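Local structure of 4-hydroxy-3-methylbut-2-enyl diphosphate reductase (Aquifex aeolicus, 3DNF) at residues N194-S197 against L198-S202; E169-F172 against K173-G177; R226-Y229 against I230-L234; Y239-T243 against A244-Q248. The protein catalyses the reductive conversion of (E)-4-hydroxy-3-methylbut-2-enyl diphosphate into isopentenyl and dimethylallyl diphosphate, the last step of the non-mevalonate route to isoprenoid precursors. One frame throughout, in Å; residues are numbered along the deposited sequence.

Along the chain the order is contact 2, contact 1, contact 3, contact 4. Contact 1, at the start of helix 195-206, reaches the iron-sulfur cluster through Ala195 and touches contact 3 on helix 222-234, with centres about 13 Å apart; Leu227 and Ile230 pack against Arg199 and Gln200. Contact 3 leads on to contact 4, about 16 Å away between centres, where Tyr228 meets His240 of strand 238-241. Contact 2 stands apart on helix 169-182, beside a different parallel sheet, about 19 Å from contact 1 and 36 Å from contact 4 between centres. It faces the second subunit, whereas contact 1 adjoins the cluster in this trilobal enzyme.

Contact 1: N194-S197 against L198-S202; sequences NATS and LRQES
Thr196 and Gln200 lie side by side and point the same way along the opening turns of helix 195-206, an i to i+4 pair just after Cys193 of the iron-sulfur cluster pocket. With chi1 at -61°, Thr196 keeps OG1 beside its backbone N and turns CG2 to the glutamine, where the methyl comes 3.5 Å from Gln200 NE2. The Gln200 chain starts over the helix backbone, its CG 3.3 Å from Thr196 O, and its amide ends beside the threonine methyl. Both side chains also touch Asn223 of helix 222-234, a residue predicted to bind the substrate, which makes them plausible second-shell neighbours of that site.

On another side of the helix Asn194 and Leu198 cross obliquely. Leu198 CD1 rests against the asparagine amide, 3.5 Å from Asn194 OD1, while the Leu198 N to Asn194 O hydrogen bond of 2.9 Å is almost straight at 174°. Arg199 takes a third course: its chain bends at chi3 (-78°), folding the guanidinium back until one face, toward its rim, overlies Ala195 O. The group is held by Gly11 O, which accepts from NH2. Ala195 touches the cluster, and with Arg199 bonded to Gly11 this turn contacts both the metal site and the loop that carries Gly11. In the last pair, Glu201 OE2 forms a salt bridge with Lys204, and Glu201 CG lies 3.2 Å from Ser197 O.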
loop_
_atom_site.group_PDB
_atom_site.type_symbol
_atom_site.label_atom_id
_atom_site.label_comp_id
_atom_site.label_asym_id
_atom_site.label_seq_id
_atom_site.Cartn_x
_atom_site.Cartn_y
_atom_site.Cartn_z
ATOM N N ASN B 194 -7.559 -9.112 14.160
ATOM C CA ASN B 194 -7.963 -10.342 13.453
ATOM C C ASN B 194 -9.219 -11.032 14.012
ATOM O O ASN B 194 -9.622 -12.087 13.482
ATOM C CB ASN B 194 -6.805 -11.361 13.356
ATOM C CG ASN B 194 -6.310 -11.851 14.729
ATOM O OD1 ASN B 194 -6.878 -11.539 15.784
ATOM N ND2 ASN B 194 -5.225 -12.613 14.708
ATOM N N ALA B 195 -9.843 -10.462 15.049
ATOM C CA ALA B 195 -10.995 -11.120 15.714
ATOM C C ALA B 195 -12.104 -11.519 14.734
ATOM O O ALA B 195 -12.685 -12.611 14.861
ATOM C CB ALA B 195 -11.576 -10.269 16.818
ATOM N N THR B 196 -12.407 -10.651 13.767
ATOM C CA THR B 196 -13.479 -10.952 12.796
ATOM C C THR B 196 -13.086 -12.075 11.826
ATOM O O THR B 196 -13.897 -12.955 11.537
ATOM C CB THR B 196 -13.956 -9.711 12.019
ATOM O OG1 THR B 196 -14.476 -8.753 12.950
ATOM C CG2 THR B 196 -15.074 -10.086 11.033
ATOM N N SER B 197 -11.842 -12.028 11.350
ATOM C CA SER B 197 -11.279 -13.063 10.480
ATOM C C SER B 197 -11.285 -14.436 11.161
ATOM O O SER B 197 -11.739 -15.421 10.570
ATOM C CB SER B 197 -9.860 -12.678 10.061
ATOM O OG SER B 197 -9.364 -13.553 9.064
ATOM N N LEU B 198 -10.794 -14.499 12.401
ATOM C CA LEU B 198 -10.764 -15.754 13.158
ATOM C C LEU B 198 -12.174 -16.356 13.275
ATOM O O LEU B 198 -12.382 -17.533 12.972
ATOM C CB LEU B 198 -10.154 -15.550 14.556
ATOM C CG LEU B 198 -8.683 -15.154 14.762
ATOM C CD1 LEU B 198 -8.457 -14.682 16.195
ATOM C CD2 LEU B 198 -7.731 -16.295 14.430
ATOM N N ARG B 199 -13.130 -15.536 13.707
ATOM C CA ARG B 199 -14.529 -15.938 13.839
ATOM C C ARG B 199 -15.087 -16.522 12.528
ATOM O O ARG B 199 -15.715 -17.594 12.531
ATOM C CB ARG B 199 -15.370 -14.761 14.340
ATOM C CG ARG B 199 -16.610 -15.161 15.093
ATOM C CD ARG B 199 -17.473 -13.954 15.467
ATOM N NE ARG B 199 -16.986 -13.195 16.632
ATOM C CZ ARG B 199 -16.478 -11.967 16.554
ATOM N NH1 ARG B 199 -16.376 -11.372 15.380
ATOM N NH2 ARG B 199 -16.056 -11.326 17.644
ATOM N N GLN B 200 -14.818 -15.847 11.414
ATOM C CA GLN B 200 -15.269 -16.303 10.098
ATOM C C GLN B 200 -14.596 -17.603 9.620
ATOM O O GLN B 200 -15.270 -18.493 9.091
ATOM C CB GLN B 200 -15.103 -15.189 9.050
ATOM C CG GLN B 200 -16.020 -13.995 9.297
ATOM C CD GLN B 200 -15.766 -12.816 8.381
ATOM O OE1 GLN B 200 -14.815 -12.802 7.602
ATOM N NE2 GLN B 200 -16.626 -11.812 8.472
ATOM N N GLU B 201 -13.280 -17.711 9.805
ATOM C CA GLU B 201 -12.533 -18.908 9.374
ATOM C C GLU B 201 -12.871 -20.149 10.198
ATOM O O GLU B 201 -12.826 -21.274 9.688
ATOM C CB GLU B 201 -11.022 -18.656 9.408
ATOM C CG GLU B 201 -10.529 -17.504 8.510
ATOM C CD GLU B 201 -11.036 -17.577 7.067
ATOM O OE1 GLU B 201 -11.107 -18.684 6.493
ATOM O OE2 GLU B 201 -11.355 -16.510 6.503
ATOM N N SER B 202 -13.192 -19.938 11.468
ATOM C CA SER B 202 -13.653 -21.002 12.346
ATOM C C SER B 202 -15.009 -21.552 11.898
ATOM O O SER B 202 -15.251 -22.755 11.996
ATOM C CB SER B 202 -13.720 -20.500 13.792
ATOM O OG SER B 202 -14.148 -21.526 14.677
#

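Contact 2: E169-F172 against K173-G177; sequences EEFF and KEVVG
Helix 169-182 carries two i to i+4 phenylalanine-valine pairs, Phe171 with Val175 and Phe172 with Val176, which pack side chains of successive turns by CH-pi contact. In the first, Val175 CG2 stands over the ring face, 3.6 Å from the Phe171 centroid and displaced toward the rim, with Phe171 CZ nearest at 3.4 Å. The second repeats the pattern less closely: Val176 CG2 is 3.9 Å from the Phe172 centroid, 16° off the ring normal. Each phenylalanine has CG opposite its backbone N (chi1 -173° in Phe172), and each valine keeps CG2 beside its own N, so the methyl meets the ring of the preceding turn. The helix is the crossover of the beta-alpha-beta unit formed with strands 158-163 and 185-189. Phe172 is buried against Ile161, Ala163 and Val188 of these strands, while Phe171 and Val175 meet Val119. Putting an alanine at Phe172 would probably open a gap against the sheet and leave Val176 CG2 without its aromatic partner. The valine backbone is tied to the same residues, with Val175 N bonding to Phe171 O at 2.9 Å and Val176 N to Phe172 O at 3.0 Å. Fully extended, Lys173 carries NZ to Glu174 and Glu178 of the second subunit, and Glu174 OE2 bridges in return to Lys173 of that subunit.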
loop_
_atom_site.group_PDB
_atom_site.type_symbol
_atom_site.label_atom_id
_atom_site.label_comp_id
_atom_site.label_asym_id
_atom_site.label_seq_id
_atom_site.Cartn_x
_atom_site.Cartn_y
_atom_site.Cartn_z
ATOM N N GLU B 169 -10.077 -5.280 5.301
ATOM C CA GLU B 169 -8.731 -5.407 4.718
ATOM C C GLU B 169 -8.690 -4.978 3.269
ATOM O O GLU B 169 -7.696 -4.406 2.816
ATOM C CB GLU B 169 -8.246 -6.849 4.811
ATOM C CG GLU B 169 -7.949 -7.345 6.238
ATOM C CD GLU B 169 -7.192 -8.671 6.214
ATOM O OE1 GLU B 169 -7.333 -9.436 5.251
ATOM O OE2 GLU B 169 -6.455 -8.965 7.172
ATOM N N GLU B 170 -9.751 -5.269 2.516
ATOM C CA GLU B 170 -9.759 -4.892 1.114
ATOM C C GLU B 170 -9.577 -3.405 0.862
ATOM O O GLU B 170 -8.783 -3.013 0.011
ATOM C CB GLU B 170 -11.034 -5.386 0.439
ATOM C CG GLU B 170 -10.782 -6.561 -0.467
ATOM C CD GLU B 170 -11.920 -6.794 -1.446
ATOM O OE1 GLU B 170 -13.093 -6.608 -1.048
ATOM O OE2 GLU B 170 -11.636 -7.166 -2.607
ATOM N N PHE B 171 -10.292 -2.581 1.614
ATOM C CA PHE B 171 -10.109 -1.128 1.467
ATOM C C PHE B 171 -8.777 -0.619 2.003
ATOM O O PHE B 171 -8.132 0.243 1.406
ATOM C CB PHE B 171 -11.303 -0.353 2.036
ATOM C CG PHE B 171 -11.215 1.125 1.793
ATOM C CD1 PHE B 171 -11.201 1.636 0.498
ATOM C CD2 PHE B 171 -11.130 1.997 2.866
ATOM C CE1 PHE B 171 -11.096 3.009 0.270
ATOM C CE2 PHE B 171 -11.026 3.373 2.658
ATOM C CZ PHE B 171 -11.022 3.880 1.359
ATOM N N PHE B 172 -8.343 -1.211 3.094
ATOM C CA PHE B 172 -7.061 -0.813 3.674
ATOM C C PHE B 172 -5.937 -1.087 2.675
ATOM O O PHE B 172 -5.090 -0.246 2.452
ATOM C CB PHE B 172 -6.828 -1.618 4.913
ATOM C CG PHE B 172 -5.621 -1.180 5.679
ATOM C CD1 PHE B 172 -5.602 0.082 6.300
ATOM C CD2 PHE B 172 -4.479 -1.996 5.722
ATOM C CE1 PHE B 172 -4.499 0.496 6.992
ATOM C CE2 PHE B 172 -3.357 -1.587 6.444
ATOM C CZ PHE B 172 -3.367 -0.325 7.061
ATOM N N LYS B 173 -5.988 -2.256 2.025
ATOM C CA LYS B 173 -4.989 -2.656 1.020
ATOM C C LYS B 173 -4.952 -1.654 -0.161
ATOM O O LYS B 173 -3.875 -1.264 -0.628
ATOM C CB LYS B 173 -5.238 -4.101 0.559
ATOM C CG LYS B 173 -4.436 -4.504 -0.645
ATOM C CD LYS B 173 -4.659 -5.947 -1.006
ATOM C CE LYS B 173 -3.864 -6.274 -2.245
ATOM N NZ LYS B 173 -4.175 -7.661 -2.667
ATOM N N GLU B 174 -6.143 -1.232 -0.603
ATOM C CA GLU B 174 -6.298 -0.264 -1.683
ATOM C C GLU B 174 -5.726 1.108 -1.334
ATOM O O GLU B 174 -5.021 1.701 -2.176
ATOM C CB GLU B 174 -7.788 -0.143 -2.085
ATOM C CG GLU B 174 -8.099 0.922 -3.129
ATOM C CD GLU B 174 -7.592 0.568 -4.509
ATOM O OE1 GLU B 174 -7.244 -0.615 -4.743
ATOM O OE2 GLU B 174 -7.519 1.475 -5.375
ATOM N N VAL B 175 -6.075 1.617 -0.139
ATOM C CA VAL B 175 -5.602 2.923 0.346
ATOM C C VAL B 175 -4.075 2.938 0.467
ATOM O O VAL B 175 -3.410 3.885 0.036
ATOM C CB VAL B 175 -6.209 3.307 1.744
ATOM C CG1 VAL B 175 -5.515 4.601 2.276
ATOM C CG2 VAL B 175 -7.679 3.517 1.620
ATOM N N VAL B 176 -3.532 1.905 1.096
ATOM C CA VAL B 176 -2.079 1.808 1.259
ATOM C C VAL B 176 -1.358 1.819 -0.105
ATOM O O VAL B 176 -0.417 2.572 -0.317
ATOM C CB VAL B 176 -1.685 0.558 2.093
ATOM C CG1 VAL B 176 -0.166 0.265 1.969
ATOM C CG2 VAL B 176 -2.140 0.709 3.573
ATOM N N GLY B 177 -1.820 0.998 -1.040
ATOM C CA GLY B 177 -1.195 0.874 -2.344
ATOM C C GLY B 177 -1.297 2.184 -3.104
ATOM O O GLY B 177 -0.329 2.643 -3.692
#

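Contact 3: R226-Y229 against I230-L234; sequences RLYY and ISKEL
Lys232 N donates to Tyr228 O at 2.8 Å in a nearly straight bond of 167°, and the two side chains rising from that turn lie side by side, pointing the same way. The tyrosine ring takes the lysine on one face: Lys232 CB sits 4.2 Å from the Tyr228 centroid, displaced toward the rim, in a CH-pi contact. A bend at the second lysine torsion (chi2 75°) then draws the methylenes along the ring to its hydroxyl, so that Lys232 CD comes within 3.4 Å of Tyr228 OH. The ammonium goes on to bond with Pro236 O, further along the chain, which gives the far end of the side chain a polar partner, while its methylenes lie along the ring. This is helix 222-234, the crossover between parallel strands 212-216 and 238-241. Leu227 and Ile230 pack on Val203 of helix 195-206, Leu227 also meets Ile215, Ser231 OG is hydrogen-bonded to Thr238 OG1, and Tyr228 touches Thr238 and His240 of strand 238-241.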
loop_
_atom_site.group_PDB
_atom_site.type_symbol
_atom_site.label_atom_id
_atom_site.label_comp_id
_atom_site.label_asym_id
_atom_site.label_seq_id
_atom_site.Cartn_x
_atom_site.Cartn_y
_atom_site.Cartn_z
ATOM N N ARG B 226 -22.878 -11.849 8.053
ATOM C CA ARG B 226 -21.805 -12.349 7.205
ATOM C C ARG B 226 -21.473 -13.765 7.620
ATOM O O ARG B 226 -21.245 -14.617 6.765
ATOM C CB ARG B 226 -20.572 -11.458 7.294
ATOM C CG ARG B 226 -19.796 -11.327 5.992
ATOM C CD ARG B 226 -19.145 -9.943 5.957
ATOM N NE ARG B 226 -18.184 -9.772 4.869
ATOM C CZ ARG B 226 -17.307 -8.771 4.799
ATOM N NH1 ARG B 226 -17.266 -7.851 5.758
ATOM N NH2 ARG B 226 -16.466 -8.686 3.774
ATOM N N LEU B 227 -21.464 -14.009 8.934
ATOM C CA LEU B 227 -21.307 -15.357 9.489
ATOM C C LEU B 227 -22.383 -16.297 8.961
ATOM O O LEU B 227 -22.084 -17.437 8.581
ATOM C CB LEU B 227 -21.334 -15.343 11.022
ATOM C CG LEU B 227 -20.066 -15.073 11.825
ATOM C CD1 LEU B 227 -20.350 -15.351 13.312
ATOM C CD2 LEU B 227 -18.872 -15.886 11.329
ATOM N N TYR B 228 -23.629 -15.825 8.913
ATOM C CA TYR B 228 -24.701 -16.612 8.291
ATOM C C TYR B 228 -24.427 -16.952 6.818
ATOM O O TYR B 228 -24.443 -18.124 6.452
ATOM C CB TYR B 228 -26.081 -15.958 8.452
ATOM C CG TYR B 228 -27.161 -16.633 7.617
ATOM C CD1 TYR B 228 -27.654 -17.894 7.970
ATOM C CD2 TYR B 228 -27.678 -16.015 6.473
ATOM C CE1 TYR B 228 -28.638 -18.520 7.201
ATOM C CE2 TYR B 228 -28.653 -16.634 5.711
ATOM C CZ TYR B 228 -29.122 -17.879 6.088
ATOM O OH TYR B 228 -30.084 -18.499 5.345
ATOM N N TYR B 229 -24.151 -15.938 5.995
ATOM C CA TYR B 229 -23.942 -16.146 4.550
ATOM C C TYR B 229 -22.781 -17.082 4.252
ATOM O O TYR B 229 -22.908 -17.996 3.437
ATOM C CB TYR B 229 -23.703 -14.821 3.830
ATOM C CG TYR B 229 -24.906 -13.922 3.749
ATOM C CD1 TYR B 229 -24.872 -12.649 4.309
ATOM C CD2 TYR B 229 -26.078 -14.334 3.102
ATOM C CE1 TYR B 229 -25.960 -11.807 4.247
ATOM C CE2 TYR B 229 -27.180 -13.495 3.027
ATOM C CZ TYR B 229 -27.110 -12.231 3.609
ATOM O OH TYR B 229 -28.180 -11.373 3.550
ATOM N N ILE B 230 -21.652 -16.845 4.923
ATOM C CA ILE B 230 -20.454 -17.678 4.782
ATOM C C ILE B 230 -20.768 -19.155 5.059
ATOM O O ILE B 230 -20.319 -20.040 4.325
ATOM C CB ILE B 230 -19.285 -17.138 5.674
ATOM C CG1 ILE B 230 -17.964 -17.852 5.396
ATOM C CG2 ILE B 230 -19.601 -17.236 7.148
ATOM C CD1 ILE B 230 -16.812 -17.302 6.245
ATOM N N SER B 231 -21.570 -19.396 6.095
ATOM C CA SER B 231 -21.963 -20.740 6.502
ATOM C C SER B 231 -22.982 -21.351 5.537
ATOM O O SER B 231 -22.826 -22.496 5.121
ATOM C CB SER B 231 -22.526 -20.715 7.923
ATOM O OG SER B 231 -22.964 -22.011 8.318
ATOM N N LYS B 232 -24.005 -20.566 5.191
ATOM C CA LYS B 232 -25.083 -20.952 4.273
ATOM C C LYS B 232 -24.540 -21.362 2.898
ATOM O O LYS B 232 -25.144 -22.169 2.192
ATOM C CB LYS B 232 -26.084 -19.787 4.154
ATOM C CG LYS B 232 -27.261 -20.010 3.217
ATOM C CD LYS B 232 -28.300 -20.945 3.821
ATOM C CE LYS B 232 -29.428 -21.198 2.836
ATOM N NZ LYS B 232 -30.590 -21.947 3.554
ATOM N N GLU B 233 -23.393 -20.793 2.538
ATOM C CA GLU B 233 -22.698 -21.105 1.298
ATOM C C GLU B 233 -22.016 -22.476 1.342
ATOM O O GLU B 233 -21.887 -23.140 0.311
ATOM C CB GLU B 233 -21.660 -20.016 1.025
ATOM C CG GLU B 233 -20.852 -20.197 -0.245
ATOM C CD GLU B 233 -19.757 -19.155 -0.374
ATOM O OE1 GLU B 233 -19.853 -18.093 0.286
ATOM O OE2 GLU B 233 -18.805 -19.400 -1.148
ATOM N N LEU B 234 -21.582 -22.891 2.531
ATOM C CA LEU B 234 -20.853 -24.157 2.698
ATOM C C LEU B 234 -21.713 -25.291 3.259
ATOM O O LEU B 234 -21.313 -26.460 3.220
ATOM C CB LEU B 234 -19.617 -23.965 3.585
ATOM C CG LEU B 234 -18.544 -22.970 3.140
ATOM C CD1 LEU B 234 -17.570 -22.704 4.281
ATOM C CD2 LEU B 234 -17.811 -23.451 1.894
#

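Contact 4: Y239-T243 against A244-Q248; sequences YHIET and AEELQ
After Ile241 the extended backbone of strand 238-241 bends at Glu242, straightens at Thr243 and enters the 3-10 turn 244-246, where Glu246 N closes back on Thr243 O at 3.0 Å, the i to i+3 bond characteristic of such a turn. The Glu246 side chain returns over the same bend. Its OE2 accepts two backbone N-H groups, Glu242 N at 2.8 Å and Thr243 N at 3.0 Å. Both approach from one face of the carboxylate, well out of its plane. An extended chain beyond CG (chi2 171°) spans the distance to the strand end. On the way Glu246 and Ile241 slide past each other in opposite directions, with Glu246 CB 3.6 Å from Ile241 CG2. The other branch of the isoleucine meets Leu247 at about a right angle, Ile241 CD1 lying 3.8 Å from Leu247 CG. These two apolar residues share Val274 of helix 268-281 and Ile214 of strand 212-216, and so pack the turn, at the end of the edge strand, against that helix and the neighbouring strand. Further along, Thr243 CG2 lies 3.5 Å from Glu245 CG. A leucine at Glu246 would probably leave the amides of Glu242 and Thr243 without their shared acceptor and free the bend to shift. Glu242 OE1 approaches Glu246 OE2 to 4.5 Å, a meeting of like charges. Glu242 OE2, however, accepts from Lys219 N, and the paired amides on Glu246 OE2 are likely to offset the repulsion and favour an ionised Glu246.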
loop_
_atom_site.group_PDB
_atom_site.type_symbol
_atom_site.label_atom_id
_atom_site.label_comp_id
_atom_site.label_asym_id
_atom_site.label_seq_id
_atom_site.Cartn_x
_atom_site.Cartn_y
_atom_site.Cartn_z
ATOM N N TYR B 239 -28.922 -21.821 9.875
ATOM C CA TYR B 239 -30.064 -21.032 10.277
ATOM C C TYR B 239 -29.532 -19.935 11.145
ATOM O O TYR B 239 -28.726 -20.189 12.042
ATOM C CB TYR B 239 -31.073 -21.895 11.032
ATOM C CG TYR B 239 -31.568 -23.078 10.216
ATOM C CD1 TYR B 239 -30.964 -24.330 10.331
ATOM C CD2 TYR B 239 -32.623 -22.936 9.310
ATOM C CE1 TYR B 239 -31.401 -25.416 9.572
ATOM C CE2 TYR B 239 -33.072 -24.012 8.552
ATOM C CZ TYR B 239 -32.458 -25.252 8.687
ATOM O OH TYR B 239 -32.902 -26.324 7.934
ATOM N N HIS B 240 -29.946 -18.711 10.853
ATOM C CA HIS B 240 -29.598 -17.593 11.717
ATOM C C HIS B 240 -30.713 -17.346 12.742
ATOM O O HIS B 240 -31.892 -17.341 12.387
ATOM C CB HIS B 240 -29.312 -16.336 10.889
ATOM C CG HIS B 240 -29.263 -15.087 11.708
ATOM N ND1 HIS B 240 -30.293 -14.171 11.725
ATOM C CD2 HIS B 240 -28.337 -14.629 12.583
ATOM C CE1 HIS B 240 -29.994 -13.192 12.558
ATOM N NE2 HIS B 240 -28.814 -13.446 13.090
ATOM N N ILE B 241 -30.345 -17.169 14.014
ATOM C CA ILE B 241 -31.331 -16.923 15.080
ATOM C C ILE B 241 -30.844 -15.864 16.081
ATOM O O ILE B 241 -29.641 -15.700 16.269
ATOM C CB ILE B 241 -31.723 -18.221 15.850
ATOM C CG1 ILE B 241 -30.502 -18.858 16.519
ATOM C CG2 ILE B 241 -32.413 -19.234 14.930
ATOM C CD1 ILE B 241 -30.848 -19.782 17.671
ATOM N N GLU B 242 -31.791 -15.161 16.706
ATOM C CA GLU B 242 -31.488 -14.178 17.752
ATOM C C GLU B 242 -31.679 -14.764 19.156
ATOM O O GLU B 242 -31.029 -14.331 20.116
ATOM C CB GLU B 242 -32.361 -12.937 17.582
ATOM C CG GLU B 242 -31.917 -12.016 16.465
ATOM C CD GLU B 242 -32.780 -10.772 16.354
ATOM O OE1 GLU B 242 -33.999 -10.858 16.635
ATOM O OE2 GLU B 242 -32.242 -9.708 15.973
ATOM N N THR B 243 -32.569 -15.750 19.261
ATOM C CA THR B 243 -32.912 -16.386 20.531
ATOM C C THR B 243 -33.076 -17.891 20.336
ATOM O O THR B 243 -33.460 -18.345 19.248
ATOM C CB THR B 243 -34.238 -15.786 21.117
ATOM O OG1 THR B 243 -34.095 -14.367 21.275
ATOM C CG2 THR B 243 -34.574 -16.379 22.484
ATOM N N ALA B 244 -32.792 -18.658 21.389
ATOM C CA ALA B 244 -33.103 -20.095 21.427
ATOM C C ALA B 244 -34.573 -20.414 21.094
ATOM O O ALA B 244 -34.885 -21.523 20.639
ATOM C CB ALA B 244 -32.729 -20.682 22.779
ATOM N N GLU B 245 -35.462 -19.441 21.327
ATOM C CA GLU B 245 -36.893 -19.560 21.015
ATOM C C GLU B 245 -37.140 -19.897 19.551
ATOM O O GLU B 245 -38.128 -20.549 19.218
ATOM C CB GLU B 245 -37.643 -18.264 21.352
ATOM C CG GLU B 245 -37.717 -17.910 22.835
ATOM C CD GLU B 245 -38.304 -19.020 23.694
ATOM O OE1 GLU B 245 -37.755 -19.265 24.790
ATOM O OE2 GLU B 245 -39.306 -19.646 23.281
ATOM N N GLU B 246 -36.234 -19.452 18.686
ATOM C CA GLU B 246 -36.389 -19.622 17.245
ATOM C C GLU B 246 -35.994 -21.012 16.737
ATOM O O GLU B 246 -36.382 -21.400 15.630
ATOM C CB GLU B 246 -35.622 -18.531 16.505
ATOM C CG GLU B 246 -36.076 -17.130 16.873
ATOM C CD GLU B 246 -35.173 -16.058 16.311
ATOM O OE1 GLU B 246 -35.039 -15.964 15.072
ATOM O OE2 GLU B 246 -34.601 -15.300 17.113
ATOM N N LEU B 247 -35.244 -21.756 17.551
ATOM C CA LEU B 247 -34.809 -23.115 17.213
ATOM C C LEU B 247 -35.981 -24.058 16.950
ATOM O O LEU B 247 -36.662 -24.498 17.884
ATOM C CB LEU B 247 -33.920 -23.697 18.318
ATOM C CG LEU B 247 -32.511 -23.124 18.477
ATOM C CD1 LEU B 247 -31.899 -23.508 19.828
ATOM C CD2 LEU B 247 -31.606 -23.555 17.318
ATOM N N GLN B 248 -36.207 -24.360 15.676
ATOM C CA GLN B 248 -37.293 -25.251 15.276
ATOM C C GLN B 248 -36.865 -26.697 15.470
ATOM O O GLN B 248 -35.824 -27.102 14.944
ATOM C CB GLN B 248 -37.683 -25.013 13.817
ATOM C CG GLN B 248 -38.271 -23.635 13.540
ATOM C CD GLN B 248 -38.500 -23.377 12.061
ATOM O OE1 GLN B 248 -38.319 -22.257 11.581
ATOM N NE2 GLN B 248 -38.894 -24.413 11.330
#